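Local coordinates for protein methylenetetrahydrofolate--tRNA-(uracil-5-)-methyltransferase TrmFO (Thermus thermophilus, PDB 3G5S) that probably catalyses the folate- and FAD-dependent methylation of uridine 54 in tRNA to 5-methyluridine, at residues P39-D44 / E48-N53. Numbering follows the deposited sequence.
Sequences PAHGTD and EIVCSN. With FAD (flavin-adenine dinucleotide), chain B.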
ATOM      1  N   PRO A  39       5.224  11.562 -15.821  1.00 21.25           N
ATOM      2  CA  PRO A  39       5.384  10.639 -16.948  1.00 22.49           C
ATOM      3  C   PRO A  39       4.166   9.736 -17.223  1.00 22.14           C
ATOM      4  O   PRO A  39       4.108   9.142 -18.300  1.00 24.34           O
ATOM      5  CB  PRO A  39       6.594   9.794 -16.535  1.00 23.65           C
ATOM      6  CG  PRO A  39       7.373  10.682 -15.617  1.00 24.03           C
ATOM      7  CD  PRO A  39       6.344  11.475 -14.865  1.00 22.67           C
ATOM      8  N   ALA A  40       3.219   9.637 -16.291  1.00 20.73           N
ATOM      9  CA  ALA A  40       2.092   8.713 -16.445  1.00 20.51           C
ATOM     10  C   ALA A  40       0.752   9.384 -16.773  1.00 20.10           C
ATOM     11  O   ALA A  40      -0.178   8.729 -17.247  1.00 21.03           O
ATOM     12  CB  ALA A  40       1.953   7.836 -15.204  1.00 20.87           C
ATOM     13  N   HIS A  41       0.651  10.685 -16.512  1.00 18.42           N
ATOM     14  CA  HIS A  41      -0.605  11.410 -16.682  1.00 17.43           C
ATOM     15  C   HIS A  41      -0.728  12.037 -18.060  1.00 18.93           C
ATOM     16  O   HIS A  41       0.276  12.334 -18.701  1.00 20.55           O
ATOM     17  CB  HIS A  41      -0.707  12.526 -15.649  1.00 16.18           C
ATOM     18  CG  HIS A  41      -1.074  12.057 -14.279  1.00 15.14           C
ATOM     19  ND1 HIS A  41      -0.152  11.549 -13.392  1.00 15.34           N
ATOM     20  CD2 HIS A  41      -2.266  12.041 -13.637  1.00 14.34           C
ATOM     21  CE1 HIS A  41      -0.760  11.233 -12.263  1.00 14.33           C
ATOM     22  NE2 HIS A  41      -2.043  11.524 -12.385  1.00 14.61           N
ATOM     23  N   GLY A  42      -1.963  12.266 -18.498  1.00 18.54           N
ATOM     24  CA  GLY A  42      -2.202  12.905 -19.779  1.00 19.69           C
ATOM     25  C   GLY A  42      -3.295  13.963 -19.785  1.00 19.90           C
ATOM     26  O   GLY A  42      -3.579  14.550 -20.828  1.00 21.28           O
ATOM     27  N   THR A  43      -3.913  14.217 -18.634  1.00 19.16           N
ATOM     28  CA  THR A  43      -5.030  15.160 -18.579  1.00 17.90           C
ATOM     29  C   THR A  43      -4.876  16.226 -17.498  1.00 17.45           C
ATOM     30  O   THR A  43      -3.919  16.212 -16.719  1.00 17.82           O
ATOM     31  CB  THR A  43      -6.379  14.442 -18.345  1.00 18.65           C
ATOM     32  OG1 THR A  43      -6.543  14.160 -16.949  1.00 18.95           O
ATOM     33  CG2 THR A  43      -6.449  13.146 -19.141  1.00 20.03           C
ATOM     34  N   ASP A  44      -5.840  17.144 -17.455  1.00 17.36           N
ATOM     35  CA  ASP A  44      -5.902  18.174 -16.425  1.00 17.96           C
ATOM     36  C   ASP A  44      -6.870  17.804 -15.298  1.00 16.52           C
ATOM     37  O   ASP A  44      -7.115  18.610 -14.402  1.00 17.92           O
ATOM     38  CB  ASP A  44      -6.300  19.522 -17.040  1.00 19.04           C
ATOM     39  CG  ASP A  44      -7.695  19.507 -17.645  1.00 21.22           C
ATOM     40  OD1 ASP A  44      -8.397  18.484 -17.532  1.00 22.10           O
ATOM     41  OD2 ASP A  44      -8.094  20.529 -18.240  1.00 24.52           O
ATOM     42  N   GLU A  48      -7.325  11.569 -12.062  1.00 13.30           N
ATOM     43  CA  GLU A  48      -7.071  10.827 -13.282  1.00 13.66           C
ATOM     44  C   GLU A  48      -6.571   9.425 -12.948  1.00 13.12           C
ATOM     45  O   GLU A  48      -5.680   9.257 -12.112  1.00 13.59           O
ATOM     46  CB  GLU A  48      -6.034  11.555 -14.144  1.00 14.72           C
ATOM     47  CG  GLU A  48      -5.599  10.763 -15.370  1.00 16.18           C
ATOM     48  CD  GLU A  48      -4.603  11.504 -16.264  1.00 17.48           C
ATOM     49  OE1 GLU A  48      -4.440  12.736 -16.132  1.00 17.23           O
ATOM     50  OE2 GLU A  48      -3.978  10.838 -17.111  1.00 18.71           O
ATOM     51  N   ILE A  49      -7.152   8.434 -13.614  1.00 14.09           N
ATOM     52  CA  ILE A  49      -6.748   7.043 -13.484  1.00 14.89           C
ATOM     53  C   ILE A  49      -5.711   6.762 -14.568  1.00 15.65           C
ATOM     54  O   ILE A  49      -6.026   6.808 -15.754  1.00 17.08           O
ATOM     55  CB  ILE A  49      -7.967   6.117 -13.680  1.00 15.76           C
ATOM     56  CG1 ILE A  49      -9.004   6.352 -12.579  1.00 17.05           C
ATOM     57  CG2 ILE A  49      -7.538   4.655 -13.745  1.00 16.93           C
ATOM     58  CD1 ILE A  49      -8.638   5.728 -11.248  1.00 17.74           C
ATOM     59  N   VAL A  50      -4.470   6.500 -14.170  1.00 15.96           N
ATOM     60  CA  VAL A  50      -3.386   6.443 -15.153  1.00 17.43           C
ATOM     61  C   VAL A  50      -3.174   5.081 -15.816  1.00 19.51           C
ATOM     62  O   VAL A  50      -2.503   4.995 -16.837  1.00 22.96           O
ATOM     63  CB  VAL A  50      -2.040   6.963 -14.590  1.00 17.42           C
ATOM     64  CG1 VAL A  50      -2.180   8.407 -14.142  1.00 17.40           C
ATOM     65  CG2 VAL A  50      -1.548   6.074 -13.467  1.00 18.25           C
ATOM     66  N   CYS A  51      -3.746   4.020 -15.256  1.00 19.39           N
ATOM     67  CA  CYS A  51      -3.525   2.686 -15.812  1.00 21.37           C
ATOM     68  C   CYS A  51      -4.814   1.871 -15.864  1.00 19.39           C
ATOM     69  O   CYS A  51      -5.783   2.282 -16.498  1.00 20.44           O
ATOM     70  CB  CYS A  51      -2.449   1.951 -15.012  1.00 26.30           C
ATOM     71  SG  CYS A  51      -1.665   0.576 -15.877  1.00 32.25           S
ATOM     72  N   SER A  52      -4.826   0.715 -15.208  1.00 19.40           N
ATOM     73  CA  SER A  52      -6.019  -0.128 -15.196  1.00 17.74           C
ATOM     74  C   SER A  52      -7.216   0.640 -14.658  1.00 16.72           C
ATOM     75  O   SER A  52      -7.064   1.515 -13.811  1.00 17.93           O
ATOM     76  CB  SER A  52      -5.799  -1.385 -14.353  1.00 20.28           C
ATOM     77  OG  SER A  52      -7.020  -2.078 -14.147  1.00 23.28           O
ATOM     78  N   ASN A  53      -8.410   0.314 -15.144  1.00 16.30           N
ATOM     79  CA  ASN A  53      -9.612   0.978 -14.655  1.00 16.73           C
ATOM     80  C   ASN A  53     -10.300   0.224 -13.517  1.00 15.29           C
ATOM     81  O   ASN A  53     -11.416   0.562 -13.132  1.00 16.15           O
ATOM     82  CB  ASN A  53     -10.588   1.264 -15.796  1.00 18.38           C
ATOM     83  CG  ASN A  53     -11.189   0.005 -16.379  1.00 19.45           C
ATOM     84  OD1 ASN A  53     -10.605  -1.076 -16.293  1.00 21.34           O
ATOM     85  ND2 ASN A  53     -12.366   0.136 -16.978  1.00 20.56           N
TER
HETATM   86  PA  FAD B 444      -1.684  10.417  -7.981  1.00 10.67           P
HETATM   87  O1A FAD B 444      -0.546  10.186  -8.933  1.00 11.62           O
HETATM   88  O2A FAD B 444      -3.042   9.913  -8.361  1.00 11.15           O
HETATM   89  O5B FAD B 444      -1.835  11.970  -7.642  1.00 10.59           O
HETATM   90  C5B FAD B 444      -0.714  12.773  -7.331  1.00 11.11           C
HETATM   91  C4B FAD B 444      -0.971  14.150  -7.912  1.00 11.06           C
HETATM   92  O4B FAD B 444       0.022  15.047  -7.444  1.00 11.27           O
HETATM   93  C3B FAD B 444      -0.873  14.152  -9.436  1.00 11.74           C
HETATM   94  O3B FAD B 444      -2.023  14.741 -10.012  1.00 12.32           O
HETATM   95  C2B FAD B 444       0.388  14.965  -9.729  1.00 12.17           C
HETATM   96  O2B FAD B 444       0.347  15.708 -10.931  1.00 13.18           O
HETATM   97  C1B FAD B 444       0.451  15.882  -8.523  1.00 11.61           C
HETATM   98  N9A FAD B 444       1.768  16.399  -8.119  1.00 12.28           N
HETATM   99  C8A FAD B 444       2.932  15.700  -7.959  1.00 12.36           C
HETATM  100  N7A FAD B 444       3.874  16.535  -7.475  1.00 12.35           N
HETATM  101  C5A FAD B 444       3.308  17.762  -7.318  1.00 12.13           C
HETATM  102  C6A FAD B 444       3.788  18.983  -6.865  1.00 12.86           C
HETATM  103  N6A FAD B 444       4.992  19.112  -6.293  1.00 13.38           N
HETATM  104  N1A FAD B 444       2.929  20.048  -6.824  1.00 13.18           N
HETATM  105  C2A FAD B 444       1.624  19.936  -7.242  1.00 13.01           C
HETATM  106  N3A FAD B 444       1.135  18.730  -7.691  1.00 12.54           N
HETATM  107  C4A FAD B 444       1.984  17.682  -7.724  1.00 11.85           C
HETATM  108  N1  FAD B 444      -2.951   1.621  -8.933  1.00 15.04           N
HETATM  109  C2  FAD B 444      -3.943   0.679  -9.040  1.00 16.21           C
HETATM  110  O2  FAD B 444      -4.700   0.459  -8.096  1.00 16.23           O
HETATM  111  N3  FAD B 444      -4.089  -0.024 -10.221  1.00 18.11           N
HETATM  112  C4  FAD B 444      -3.268   0.193 -11.315  1.00 18.79           C
HETATM  113  O4  FAD B 444      -3.429  -0.449 -12.360  1.00 21.94           O
HETATM  114  C4X FAD B 444      -2.266   1.155 -11.195  1.00 17.33           C
HETATM  115  N5  FAD B 444      -1.412   1.412 -12.243  1.00 19.08           N
HETATM  116  C5X FAD B 444      -0.431   2.373 -12.109  1.00 17.96           C
HETATM  117  C6  FAD B 444       0.418   2.631 -13.181  1.00 18.31           C
HETATM  118  C7  FAD B 444       1.420   3.585 -13.071  1.00 18.98           C
HETATM  119  C7M FAD B 444       2.335   3.858 -14.232  1.00 20.72           C
HETATM  120  C8  FAD B 444       1.564   4.291 -11.881  1.00 19.27           C
HETATM  121  C8M FAD B 444       2.641   5.329 -11.749  1.00 21.41           C
HETATM  122  C9  FAD B 444       0.713   4.038 -10.807  1.00 17.50           C
HETATM  123  C9A FAD B 444      -0.289   3.077 -10.913  1.00 16.22           C
HETATM  124  N10 FAD B 444      -1.127   2.809  -9.837  1.00 14.49           N
HETATM  125  C10 FAD B 444      -2.116   1.858 -10.000  1.00 15.38           C
HETATM  126  C1' FAD B 444      -0.617   3.032  -8.432  1.00 13.26           C
HETATM  127  C2' FAD B 444      -1.451   4.027  -7.607  1.00 12.03           C
HETATM  128  O2' FAD B 444      -2.574   3.414  -6.995  1.00 11.65           O
HETATM  129  C3' FAD B 444      -1.870   5.248  -8.425  1.00 11.23           C
HETATM  130  O3' FAD B 444      -0.681   5.925  -8.782  1.00 12.20           O
HETATM  131  C4' FAD B 444      -2.789   6.202  -7.664  1.00 11.28           C
HETATM  132  O4' FAD B 444      -3.279   7.155  -8.586  1.00 11.90           O
HETATM  133  C5' FAD B 444      -2.082   6.872  -6.491  1.00 10.60           C
HETATM  134  O5' FAD B 444      -2.877   7.930  -6.000  1.00 10.09           O
HETATM  135  P   FAD B 444      -2.164   9.225  -5.388  1.00  9.68           P
HETATM  136  O1P FAD B 444      -1.223   8.845  -4.291  1.00  9.56           O
HETATM  137  O2P FAD B 444      -3.250  10.197  -5.062  1.00 10.20           O
HETATM  138  O3P FAD B 444      -1.238   9.769  -6.582  1.00  9.96           O
HETATM  139  O   HOH W   1      -0.210   6.123 -17.952  1.00 29.31           O
HETATM  140  O   HOH W   2      -2.646   8.033 -18.208  1.00 40.44           O
HETATM  141  O   HOH W   3      -4.220  11.114 -10.593  1.00 13.48           O
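Glu48 reaches across to Gly42 and Thr43 with its chain fully extended, CG anti to the backbone N (chi1 174°), and its carboxylate is gripped by the loop backbone at these two residues. Glu48 OE2 takes the amide of Gly42 through its syn lone pair (Gly42 N to Glu48 OE2 2.8 Å), a fairly straight bond. Glu48 OE1 accepts twice from one face of the carboxylate plane: Thr43 N at 3.0 Å, tilted out of that plane, and, from well above it, Thr43 OG1 at 2.7 Å. With an alanine here, the Gly42 and Thr43 amides and the threonine hydroxyl would probably lose the carboxylate that gathers them, leaving this part of the loop less fixed.

Beside this grip the packing is tight. Val50 lays CG1 almost over the centre of the His41 ring, 3.5 Å from its centroid, a CH-pi contact, while OE1 of Glu48 sits at the ring edge, 3.4 Å from His41 CD2. Thr38 binds ND1, and a water in the ring plane, at its edge, joins NE2 to Glu48 O and to FAD O2A, so the imidazole is fixed at both nitrogens. The other flank is looser: Ala40 CB and Val50 CB meet at 4.1 Å, and two waters bridge from Ala40 O, one to Val50 O and the other, at longer range, to Glu48 OE2.

Val50 CG2 rests near the dimethylbenzene end of the flavin, Cys51 lies beside its N5, and the His41 ring turns its CE1 edge to O1A of the pyrophosphate. Both segments belong to the loop between strands 27-30 and 54-57, which lines the FAD pocket of this Rossmann-type, MnmG-family flavoprotein.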